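Local coordinates for protein N6 adenine specific DNA methylase (Encephalitozoon cuniculi, PDB 3Q87) that binds S-adenosylmethionine and, as the catalytic subunit of the Mtq2-Trm112 complex, methylates the translation termination factor eRF1, at residues T46-I54 against N64-I74; Q76-P86 against F110-L121. All coordinates share one frame; numbering follows the deposited sequence. Where two conformers were deposited one is given.

Contact 1: T46-I54 against N64-I74; sequences TVVSTDLNI and NLVRADLLCSI. With SAM (S-adenosylmethionine), chain D.
Arg67 lays its CD against CD1 of Ile54, 3.7 Å away, its chain running across the Ile54 side chain. Ile54 opens helix 54-58 and Arg67 ends strand 65-67, in a beta-alpha-beta unit of the Rossmann-like methyltransferase fold. Strands 46-51 and 65-67 run parallel, joined by backbone bonds from Ser49 N to Asn64 O, Val66 N to Ser49 O, Asp51 N to Val66 O and Ala68 N to Asp51 O. With CG anti to the backbone N (chi1 170°) and the chain extended to NE, Arg67 reaches Leu52 O. Its NE gives a nearly straight bond to Leu52 O (2.7 Å), in the guanidinium plane but above the carbonyl plane. NH1 forms salt bridges with Glu117 and Asp120 of the partner chain. On the opposite face from Arg67, CG2 of Thr50 lies beside CB of Val66, 3.7 Å away. At the start of the pairing, Asn64 ND2 meets Val47 O in its own amide plane (2.9 Å, 179°). The C-terminal ends hold S-adenosylmethionine. Asp51 accepts both ribose hydroxyls, and its OD2 also takes Asn53 N in an Asx turn. Asp69 OD1 accepts from adenine N6 and pairs with Arg109. Leu70 N donates to adenine N1 at 2.9 Å and 172°.

Contact 2: Q76-P86 against F110-L121; sequences QESVDVVVFNP and FVDAVTVGMLYL. With SAM (S-adenosylmethionine), chain D.
The chi1 of Phe84 (-167°) and that of Phe110 (169°) each set CG anti to the backbone N. The rings meet edge-to-face: the CD2 edge of Phe84 points at one face of Phe110, with centroids 5.2 Å apart and planes at 68°. CB of Val114 lies over the opposite face, toward the rim. CB of Pro86 lies over a face of Phe84, also toward the rim. In one of its two conformers, Val82 touches Phe110 CZ with CG1 at 3.8 Å and Val116 CG2 with CG2 at 3.5 Å. This fills one side of the parallel pair 81-84 and 118-121. On the other side, Val81 CG1 lies at the edge of the Tyr120 ring, 3.8 Å from CD2. The strands are joined by bonds from Val82 N to Met118 O, Tyr120 N to Val82 O and Phe84 N to Tyr120 O. Gln76 closes the far end with both amide atoms. Its OE1 accepts from Thr115 N (2.8 Å), which sits above the carbonyl plane. Its NE2 donates to Ala113 O (2.9 Å), near its own amide plane. Beyond the strand, Asn85 ND2 donates to the carboxylate OXT of S-adenosylmethionine (3.0 Å). The unit is a beta-alpha-beta crossover of the Rossmann-like fold. Helix 105-113 covers the Phe84 side of the sheet, helix 8-20 packs on Val83 and Tyr120, and strands 26-30 and 155-162 flank the pair.

Overall arrangement
Both contacts are buried parallel strand pairs of one mixed sheet, separated by strand 26-30. Contact 2 lies nearer the middle of the chain, and its chemistry is mostly apolar, with valines and aromatic rings on both faces, under helix 105-113 on one and helix 8-20 on the other. Contact 1 includes the edge strand 65-67, which the partner chain extends, and it carries more polar and charged groups. Both reach S-adenosylmethionine from the C-terminal ends of their strands. Contact 1 holds the ribose and adenine, while contact 2 meets the carboxylate end. The loop after strand 65-67 joins them: CD1 of Leu71 packs on Gln76 and Phe110, and Leu70 touches the backbone of Phe110.

Contact 1: T46-I54 against N64-I74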
loop_
_atom_site.group_PDB
_atom_site.type_symbol
_atom_site.label_atom_id
_atom_site.label_comp_id
_atom_site.label_asym_id
_atom_site.label_seq_id
_atom_site.Cartn_x
_atom_site.Cartn_y
_atom_site.Cartn_z
ATOM N N THR B 46 -9.239 -2.421 -4.806
ATOM C CA THR B 46 -8.848 -1.248 -4.038
ATOM C C THR B 46 -7.342 -1.276 -3.822
ATOM O O THR B 46 -6.795 -2.248 -3.304
ATOM C CB THR B 46 -9.572 -1.155 -2.700
ATOM O OG1 THR B 46 -10.986 -1.121 -2.936
ATOM C CG2 THR B 46 -9.147 0.134 -1.976
ATOM N N VAL B 47 -6.676 -0.210 -4.245
ATOM C CA VAL B 47 -5.217 -0.203 -4.290
ATOM C C VAL B 47 -4.628 0.848 -3.363
ATOM O O VAL B 47 -5.061 1.991 -3.361
ATOM C CB VAL B 47 -4.705 0.088 -5.721
ATOM C CG1 VAL B 47 -3.170 0.015 -5.770
ATOM C CG2 VAL B 47 -5.349 -0.874 -6.744
ATOM N N VAL B 48 -3.643 0.442 -2.571
ATOM C CA VAL B 48 -2.785 1.373 -1.874
ATOM C C VAL B 48 -1.454 1.379 -2.609
ATOM O O VAL B 48 -0.905 0.335 -2.884
ATOM C CB VAL B 48 -2.579 0.964 -0.404
ATOM C CG1 VAL B 48 -1.672 1.985 0.313
ATOM C CG2 VAL B 48 -3.933 0.881 0.280
ATOM N N SER B 49 -0.951 2.559 -2.952
ATOM C CA SER B 49 0.277 2.644 -3.730
ATOM C C SER B 49 1.380 3.349 -2.951
ATOM O O SER B 49 1.171 4.451 -2.427
ATOM C CB SER B 49 -0.006 3.362 -5.046
ATOM O OG SER B 49 -1.164 2.811 -5.645
ATOM N N THR B 50 2.543 2.704 -2.855
ATOM C CA THR B 50 3.629 3.227 -2.027
ATOM C C THR B 50 4.938 3.304 -2.788
ATOM O O THR B 50 5.165 2.534 -3.709
ATOM C CB THR B 50 3.875 2.372 -0.752
ATOM O OG1 THR B 50 4.579 1.178 -1.108
ATOM C CG2 THR B 50 2.558 2.009 -0.062
ATOM N N ASP B 51 5.790 4.251 -2.401
ATOM C CA ASP B 51 7.123 4.372 -2.984
ATOM C C ASP B 51 8.018 5.139 -2.020
ATOM O O ASP B 51 7.543 5.919 -1.192
ATOM C CB ASP B 51 7.078 5.096 -4.345
ATOM C CG ASP B 51 8.218 4.678 -5.265
ATOM O OD1 ASP B 51 7.953 4.011 -6.279
ATOM O OD2 ASP B 51 9.383 4.988 -4.953
ATOM N N LEU B 52 9.313 4.876 -2.100
ATOM C CA LEU B 52 10.300 5.621 -1.338
ATOM C C LEU B 52 10.547 6.977 -2.002
ATOM O O LEU B 52 10.944 7.938 -1.349
ATOM C CB LEU B 52 11.607 4.821 -1.276
ATOM C CG LEU B 52 12.699 5.325 -0.340
ATOM C CD1 LEU B 52 12.164 5.319 1.094
ATOM C CD2 LEU B 52 13.931 4.430 -0.466
ATOM N N ASN B 53 10.286 7.042 -3.310
ATOM C CA ASN B 53 10.599 8.205 -4.141
ATOM C C ASN B 53 9.475 9.253 -4.185
ATOM O O ASN B 53 8.458 9.067 -4.864
ATOM C CB ASN B 53 10.939 7.706 -5.554
ATOM C CG ASN B 53 11.276 8.817 -6.511
ATOM O OD1 ASN B 53 11.251 9.991 -6.156
ATOM N ND2 ASN B 53 11.589 8.448 -7.748
ATOM N N ILE B 54 9.663 10.366 -3.479
ATOM C CA ILE B 54 8.583 11.341 -3.342
ATOM C C ILE B 54 8.272 12.045 -4.670
ATOM O O ILE B 54 7.120 12.373 -4.970
ATOM C CB ILE B 54 8.881 12.386 -2.226
ATOM C CG1 ILE B 54 7.593 13.094 -1.818
ATOM C CG2 ILE B 54 9.947 13.391 -2.663
ATOM C CD1 ILE B 54 6.553 12.166 -1.227
ATOM N N ASN B 64 -4.062 6.102 -3.968
ATOM C CA ASN B 64 -3.951 6.290 -2.529
ATOM C C ASN B 64 -2.483 6.161 -2.158
ATOM O O ASN B 64 -1.944 5.063 -2.080
ATOM C CB ASN B 64 -4.833 5.268 -1.835
ATOM C CG ASN B 64 -6.271 5.335 -2.340
ATOM O OD1 ASN B 64 -6.952 6.341 -2.151
ATOM N ND2 ASN B 64 -6.718 4.290 -3.012
ATOM N N LEU B 65 -1.840 7.308 -1.975
ATOM C CA LEU B 65 -0.393 7.387 -1.986
ATOM C C LEU B 65 0.218 7.410 -0.590
ATOM O O LEU B 65 -0.200 8.192 0.276
ATOM C CB LEU B 65 0.048 8.617 -2.783
ATOM C CG LEU B 65 -0.553 8.700 -4.196
ATOM C CD1 LEU B 65 0.066 9.852 -4.959
ATOM C CD2 LEU B 65 -0.367 7.395 -4.972
ATOM N N VAL B 66 1.203 6.539 -0.389
ATOM C CA VAL B 66 1.978 6.498 0.839
ATOM C C VAL B 66 3.454 6.514 0.494
ATOM O O VAL B 66 3.911 5.703 -0.312
ATOM C CB VAL B 66 1.669 5.218 1.648
ATOM C CG1 VAL B 66 2.368 5.265 3.022
ATOM C CG2 VAL B 66 0.154 5.052 1.807
ATOM N N ARG B 67 4.208 7.448 1.063
ATOM C CA ARG B 67 5.655 7.347 0.929
ATOM C C ARG B 67 6.142 6.459 2.072
ATOM O O ARG B 67 5.912 6.771 3.238
ATOM C CB ARG B 67 6.343 8.703 0.970
ATOM C CG ARG B 67 7.850 8.541 1.072
ATOM C CD ARG B 67 8.590 9.783 0.718
ATOM N NE ARG B 67 10.026 9.532 0.591
ATOM C CZ ARG B 67 10.943 10.012 1.422
ATOM N NH1 ARG B 67 10.572 10.763 2.449
ATOM N NH2 ARG B 67 12.226 9.739 1.233
ATOM N N ALA B 68 6.764 5.334 1.736
ATOM C CA ALA B 68 7.154 4.363 2.753
ATOM C C ALA B 68 8.328 3.523 2.295
ATOM O O ALA B 68 8.559 3.369 1.097
ATOM C CB ALA B 68 5.982 3.458 3.094
ATOM N N ASP B 69 9.048 2.964 3.266
ATOM C CA ASP B 69 10.168 2.064 3.004
ATOM C C ASP B 69 9.629 0.637 3.105
ATOM O O ASP B 69 9.321 0.158 4.196
ATOM C CB ASP B 69 11.288 2.331 4.027
ATOM C CG ASP B 69 12.604 1.637 3.676
ATOM O OD1 ASP B 69 12.605 0.676 2.876
ATOM O OD2 ASP B 69 13.640 2.064 4.212
ATOM N N LEU B 70 9.472 -0.024 1.961
ATOM C CA LEU B 70 8.855 -1.342 1.923
ATOM C C LEU B 70 7.550 -1.352 2.735
ATOM O O LEU B 70 6.675 -0.537 2.470
ATOM C CB LEU B 70 9.825 -2.420 2.404
ATOM C CG LEU B 70 11.099 -2.635 1.576
ATOM C CD1 LEU B 70 11.890 -3.817 2.135
ATOM C CD2 LEU B 70 10.796 -2.863 0.105
ATOM N N LEU B 71 7.451 -2.224 3.745
ATOM C CA LEU B 71 6.171 -2.517 4.390
ATOM C C LEU B 71 6.054 -2.100 5.861
ATOM O O LEU B 71 5.014 -2.323 6.474
ATOM C CB LEU B 71 5.866 -4.017 4.269
ATOM C CG LEU B 71 5.987 -4.647 2.871
ATOM C CD1 LEU B 71 6.062 -6.171 2.956
ATOM C CD2 LEU B 71 4.844 -4.227 1.999
ATOM N N CYS B 72 7.103 -1.490 6.409
ATOM C CA CYS B 72 7.176 -1.172 7.839
ATOM C C CYS B 72 5.976 -0.402 8.364
ATOM O O CYS B 72 5.552 -0.600 9.508
ATOM C CB CYS B 72 8.449 -0.366 8.154
ATOM S SG CYS B 72 9.964 -0.968 7.362
ATOM N N SER B 73 5.435 0.486 7.537
ATOM C CA SER B 73 4.313 1.317 7.952
ATOM C C SER B 73 2.978 0.770 7.438
ATOM O O SER B 73 1.938 1.432 7.528
ATOM C CB SER B 73 4.516 2.741 7.441
ATOM O OG SER B 73 4.598 2.743 6.024
ATOM N N ILE B 74 3.017 -0.443 6.904
ATOM C CA ILE B 74 1.821 -1.085 6.384
ATOM C C ILE B 74 1.374 -2.216 7.295
ATOM O O ILE B 74 2.165 -3.078 7.675
ATOM C CB ILE B 74 2.053 -1.663 4.944
ATOM C CG1 ILE B 74 2.533 -0.567 3.990
ATOM C CG2 ILE B 74 0.774 -2.316 4.410
ATOM C CD1 ILE B 74 1.607 0.680 3.951
HETATM N N SAM D . 6.130 -0.018 -10.431
HETATM C CA SAM D . 6.990 0.723 -11.363
HETATM C C SAM D . 7.042 -0.028 -12.702
HETATM O O SAM D . 7.330 0.541 -13.756
HETATM O OXT SAM D . 6.795 -1.230 -12.763
HETATM C CB SAM D . 8.401 1.067 -10.811
HETATM C CG SAM D . 9.470 -0.029 -10.571
HETATM S SD SAM D . 11.186 0.513 -10.152
HETATM C CE SAM D . 12.202 -0.796 -10.869
HETATM C "C5'" SAM D . 11.336 0.120 -8.390
HETATM C "C4'" SAM D . 10.557 1.148 -7.585
HETATM O "O4'" SAM D . 10.709 0.881 -6.201
HETATM C "C3'" SAM D . 11.034 2.573 -7.823
HETATM O "O3'" SAM D . 9.904 3.384 -8.056
HETATM C "C2'" SAM D . 11.698 2.976 -6.522
HETATM O "O2'" SAM D . 11.549 4.339 -6.199
HETATM C "C1'" SAM D . 10.957 2.103 -5.535
HETATM N N9 SAM D . 11.733 1.775 -4.348
HETATM C C8 SAM D . 13.095 1.632 -4.207
HETATM N N7 SAM D . 13.340 1.309 -2.918
HETATM C C5 SAM D . 12.146 1.238 -2.257
HETATM C C6 SAM D . 11.794 0.942 -0.952
HETATM N N6 SAM D . 12.739 0.649 -0.065
HETATM N N1 SAM D . 10.461 0.950 -0.576
HETATM C C2 SAM D . 9.462 1.246 -1.488
HETATM N N3 SAM D . 9.820 1.536 -2.790
HETATM C C4 SAM D . 11.129 1.533 -3.153
HETATM O O HOH W 1 -3.686 3.661 -5.151
#

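Contact 2: Q76-P86 against F110-L121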
loop_
_atom_site.group_PDB
_atom_site.type_symbol
_atom_site.label_atom_id
_atom_site.label_comp_id
_atom_site.label_asym_id
_atom_site.label_seq_id
_atom_site.Cartn_x
_atom_site.Cartn_y
_atom_site.Cartn_z
ATOM N N GLN B 76 -0.005 -5.476 7.239
ATOM C CA GLN B 76 -0.165 -6.516 6.215
ATOM C C GLN B 76 -1.374 -7.429 6.407
ATOM O O GLN B 76 -1.828 -8.086 5.465
ATOM C CB GLN B 76 1.111 -7.344 6.102
ATOM C CG GLN B 76 2.270 -6.534 5.591
ATOM C CD GLN B 76 3.472 -7.381 5.284
ATOM O OE1 GLN B 76 3.447 -8.202 4.372
ATOM N NE2 GLN B 76 4.537 -7.181 6.038
ATOM N N GLU B 77 -1.895 -7.473 7.625
ATOM C CA GLU B 77 -3.127 -8.203 7.881
ATOM C C GLU B 77 -4.283 -7.613 7.089
ATOM O O GLU B 77 -5.278 -8.285 6.825
ATOM C CB GLU B 77 -3.471 -8.182 9.376
ATOM C CG GLU B 77 -2.492 -8.955 10.256
ATOM C CD GLU B 77 -2.961 -9.050 11.709
ATOM O OE1 GLU B 77 -2.321 -8.436 12.591
ATOM O OE2 GLU B 77 -3.979 -9.733 11.969
ATOM N N SER B 78 -4.158 -6.357 6.699
ATOM C CA SER B 78 -5.251 -5.699 6.006
ATOM C C SER B 78 -5.128 -5.788 4.494
ATOM O O SER B 78 -6.021 -5.374 3.771
ATOM C CB SER B 78 -5.357 -4.248 6.464
ATOM O OG SER B 78 -5.728 -4.206 7.834
ATOM N N VAL B 79 -4.028 -6.349 4.022
ATOM C CA VAL B 79 -3.766 -6.424 2.583
ATOM C C VAL B 79 -3.897 -7.847 2.069
ATOM O O VAL B 79 -3.356 -8.784 2.670
ATOM C CB VAL B 79 -2.356 -5.882 2.257
ATOM C CG1 VAL B 79 -2.008 -6.076 0.761
ATOM C CG2 VAL B 79 -2.260 -4.426 2.676
ATOM N N ASP B 80 -4.613 -8.015 0.960
ATOM C CA ASP B 80 -4.714 -9.332 0.311
ATOM C C ASP B 80 -3.508 -9.692 -0.564
ATOM O O ASP B 80 -3.016 -10.812 -0.523
ATOM C CB ASP B 80 -5.953 -9.398 -0.573
ATOM C CG ASP B 80 -7.240 -9.238 0.203
ATOM O OD1 ASP B 80 -7.477 -10.011 1.163
ATOM O OD2 ASP B 80 -8.019 -8.342 -0.177
ATOM N N VAL B 81 -3.074 -8.748 -1.394
ATOM C CA VAL B 81 -2.023 -9.002 -2.374
ATOM C C VAL B 81 -1.014 -7.862 -2.402
ATOM O O VAL B 81 -1.381 -6.679 -2.294
ATOM C CB VAL B 81 -2.621 -9.104 -3.807
ATOM C CG1 VAL B 81 -1.524 -9.238 -4.878
ATOM C CG2 VAL B 81 -3.620 -10.241 -3.890
ATOM N N VAL B 82 0.252 -8.230 -2.570
ATOM C CA VAL B 82 1.315 -7.273 -2.805
ATOM C C VAL B 82 1.916 -7.496 -4.201
ATOM O O VAL B 82 2.234 -8.626 -4.571
ATOM C CB VAL B 82 2.431 -7.421 -1.741
ATOM C CG1 VAL B 82 3.639 -6.564 -2.114
ATOM C CG2 VAL B 82 1.906 -7.047 -0.343
ATOM N N VAL B 83 2.059 -6.426 -4.969
ATOM C CA VAL B 83 2.704 -6.476 -6.274
ATOM C C VAL B 83 3.940 -5.586 -6.205
ATOM O O VAL B 83 3.864 -4.449 -5.735
ATOM C CB VAL B 83 1.778 -5.912 -7.374
ATOM C CG1 VAL B 83 2.493 -5.942 -8.723
ATOM C CG2 VAL B 83 0.454 -6.683 -7.416
ATOM N N PHE B 84 5.068 -6.083 -6.694
ATOM C CA PHE B 84 6.339 -5.383 -6.516
ATOM C C PHE B 84 7.280 -5.577 -7.699
ATOM O O PHE B 84 7.816 -6.659 -7.897
ATOM C CB PHE B 84 7.022 -5.891 -5.243
ATOM C CG PHE B 84 8.182 -5.052 -4.782
ATOM C CD1 PHE B 84 8.339 -3.747 -5.218
ATOM C CD2 PHE B 84 9.098 -5.564 -3.867
ATOM C CE1 PHE B 84 9.396 -2.976 -4.767
ATOM C CE2 PHE B 84 10.152 -4.793 -3.406
ATOM C CZ PHE B 84 10.307 -3.508 -3.854
ATOM N N ASN B 85 7.476 -4.526 -8.486
ATOM C CA ASN B 85 8.616 -4.479 -9.390
ATOM C C ASN B 85 9.721 -3.761 -8.628
ATOM O O ASN B 85 9.677 -2.549 -8.475
ATOM C CB ASN B 85 8.257 -3.760 -10.688
ATOM C CG ASN B 85 9.396 -3.771 -11.704
ATOM O OD1 ASN B 85 10.434 -4.392 -11.484
ATOM N ND2 ASN B 85 9.206 -3.074 -12.811
ATOM N N PRO B 86 10.700 -4.519 -8.102
ATOM C CA PRO B 86 11.655 -3.958 -7.141
ATOM C C PRO B 86 12.884 -3.340 -7.806
ATOM O O PRO B 86 13.103 -3.580 -8.997
ATOM C CB PRO B 86 12.071 -5.189 -6.335
ATOM C CG PRO B 86 12.040 -6.303 -7.347
ATOM C CD PRO B 86 10.959 -5.946 -8.362
ATOM N N PHE B 110 12.576 -7.414 1.298
ATOM C CA PHE B 110 11.148 -7.584 1.062
ATOM C C PHE B 110 10.690 -8.991 1.446
ATOM O O PHE B 110 9.732 -9.168 2.178
ATOM C CB PHE B 110 10.804 -7.337 -0.418
ATOM C CG PHE B 110 9.403 -7.760 -0.791
ATOM C CD1 PHE B 110 8.309 -7.096 -0.265
ATOM C CD2 PHE B 110 9.182 -8.821 -1.661
ATOM C CE1 PHE B 110 7.008 -7.487 -0.587
ATOM C CE2 PHE B 110 7.892 -9.211 -1.996
ATOM C CZ PHE B 110 6.796 -8.541 -1.446
ATOM N N VAL B 111 11.383 -9.992 0.927
ATOM C CA VAL B 111 11.009 -11.377 1.168
ATOM C C VAL B 111 11.012 -11.686 2.667
ATOM O O VAL B 111 10.118 -12.357 3.182
ATOM C CB VAL B 111 11.962 -12.319 0.413
ATOM C CG1 VAL B 111 11.793 -13.755 0.887
ATOM C CG2 VAL B 111 11.738 -12.185 -1.099
ATOM N N ASP B 112 11.997 -11.156 3.379
ATOM C CA ASP B 112 12.059 -11.398 4.812
ATOM C C ASP B 112 11.047 -10.644 5.674
ATOM O O ASP B 112 10.922 -10.925 6.861
ATOM C CB ASP B 112 13.473 -11.244 5.351
ATOM C CG ASP B 112 14.167 -12.581 5.483
ATOM O OD1 ASP B 112 14.703 -13.080 4.463
ATOM O OD2 ASP B 112 14.143 -13.150 6.599
ATOM N N ALA B 113 10.300 -9.721 5.085
ATOM C CA ALA B 113 9.285 -8.994 5.843
ATOM C C ALA B 113 7.846 -9.290 5.405
ATOM O O ALA B 113 6.901 -8.941 6.111
ATOM C CB ALA B 113 9.551 -7.497 5.782
ATOM N N VAL B 114 7.680 -9.913 4.238
ATOM C CA VAL B 114 6.349 -10.029 3.638
ATOM C C VAL B 114 5.542 -11.141 4.304
ATOM O O VAL B 114 6.061 -12.226 4.560
ATOM C CB VAL B 114 6.416 -10.229 2.082
ATOM C CG1 VAL B 114 7.056 -11.568 1.726
ATOM C CG2 VAL B 114 5.026 -10.123 1.464
ATOM N N THR B 115 4.280 -10.862 4.608
ATOM C CA THR B 115 3.438 -11.850 5.285
ATOM C C THR B 115 2.041 -11.963 4.683
ATOM O O THR B 115 1.227 -12.733 5.182
ATOM C CB THR B 115 3.284 -11.560 6.809
ATOM O OG1 THR B 115 2.564 -10.336 6.997
ATOM C CG2 THR B 115 4.642 -11.451 7.490
ATOM N N VAL B 116 1.752 -11.201 3.628
ATOM C CA VAL B 116 0.416 -11.233 3.024
ATOM C C VAL B 116 0.156 -12.581 2.360
ATOM O O VAL B 116 1.084 -13.333 2.104
ATOM C CB VAL B 116 0.222 -10.135 1.975
ATOM C CG1 VAL B 116 0.272 -8.765 2.623
ATOM C CG2 VAL B 116 1.275 -10.281 0.873
ATOM N N GLY B 117 -1.106 -12.877 2.080
ATOM C CA GLY B 117 -1.475 -14.182 1.562
ATOM C C GLY B 117 -0.969 -14.474 0.156
ATOM O O GLY B 117 -0.718 -15.630 -0.183
ATOM N N MET B 118 -0.817 -13.430 -0.657
ATOM C CA MET B 118 -0.411 -13.594 -2.052
ATOM C C MET B 118 0.475 -12.452 -2.525
ATOM O O MET B 118 0.263 -11.300 -2.150
ATOM C CB MET B 118 -1.648 -13.658 -2.939
ATOM C CG MET B 118 -1.392 -14.240 -4.322
ATOM S SD MET B 118 -2.911 -14.234 -5.291
ATOM C CE MET B 118 -3.959 -15.218 -4.225
ATOM N N LEU B 119 1.458 -12.767 -3.361
ATOM C CA LEU B 119 2.349 -11.744 -3.895
ATOM C C LEU B 119 2.772 -12.022 -5.331
ATOM O O LEU B 119 2.843 -13.177 -5.764
ATOM C CB LEU B 119 3.586 -11.578 -3.003
ATOM C CG LEU B 119 4.507 -12.780 -2.792
ATOM C CD1 LEU B 119 5.540 -12.900 -3.905
ATOM C CD2 LEU B 119 5.200 -12.646 -1.443
ATOM N N TYR B 120 3.042 -10.948 -6.067
ATOM C CA TYR B 120 3.605 -11.049 -7.415
ATOM C C TYR B 120 4.895 -10.232 -7.412
ATOM O O TYR B 120 4.873 -9.033 -7.121
ATOM C CB TYR B 120 2.624 -10.500 -8.447
ATOM C CG TYR B 120 1.333 -11.289 -8.530
ATOM C CD1 TYR B 120 1.228 -12.397 -9.359
ATOM C CD2 TYR B 120 0.229 -10.943 -7.756
ATOM C CE1 TYR B 120 0.038 -13.131 -9.433
ATOM C CE2 TYR B 120 -0.958 -11.671 -7.822
ATOM C CZ TYR B 120 -1.044 -12.762 -8.663
ATOM O OH TYR B 120 -2.215 -13.487 -8.726
ATOM N N LEU B 121 6.016 -10.883 -7.704
ATOM C CA LEU B 121 7.323 -10.235 -7.624
ATOM C C LEU B 121 8.070 -10.374 -8.947
ATOM O O LEU B 121 8.085 -11.444 -9.533
ATOM C CB LEU B 121 8.149 -10.851 -6.497
ATOM C CG LEU B 121 9.588 -10.361 -6.323
ATOM C CD1 LEU B 121 9.617 -8.895 -5.864
ATOM C CD2 LEU B 121 10.313 -11.249 -5.308
HETATM N N SAM D . 6.130 -0.018 -10.431
HETATM C CA SAM D . 6.990 0.723 -11.363
HETATM C C SAM D . 7.042 -0.028 -12.702
HETATM O O SAM D . 7.330 0.541 -13.756
HETATM O OXT SAM D . 6.795 -1.230 -12.763
HETATM C CB SAM D . 8.401 1.067 -10.811
HETATM C CG SAM D . 9.470 -0.029 -10.571
HETATM S SD SAM D . 11.186 0.513 -10.152
HETATM C CE SAM D . 12.202 -0.796 -10.869
HETATM C "C5'" SAM D . 11.336 0.120 -8.390
HETATM C "C4'" SAM D . 10.557 1.148 -7.585
HETATM O "O4'" SAM D . 10.709 0.881 -6.201
HETATM C "C3'" SAM D . 11.034 2.573 -7.823
HETATM O "O3'" SAM D . 9.904 3.384 -8.056
HETATM C "C2'" SAM D . 11.698 2.976 -6.522
HETATM O "O2'" SAM D . 11.549 4.339 -6.199
HETATM C "C1'" SAM D . 10.957 2.103 -5.535
HETATM N N9 SAM D . 11.733 1.775 -4.348
HETATM C C8 SAM D . 13.095 1.632 -4.207
HETATM N N7 SAM D . 13.340 1.309 -2.918
HETATM C C5 SAM D . 12.146 1.238 -2.257
HETATM C C6 SAM D . 11.794 0.942 -0.952
HETATM N N6 SAM D . 12.739 0.649 -0.065
HETATM N N1 SAM D . 10.461 0.950 -0.576
HETATM C C2 SAM D . 9.462 1.246 -1.488
HETATM N N3 SAM D . 9.820 1.536 -2.790
HETATM C C4 SAM D . 11.129 1.533 -3.153
HETATM O O HOH W 2 -3.174 -11.419 3.349
#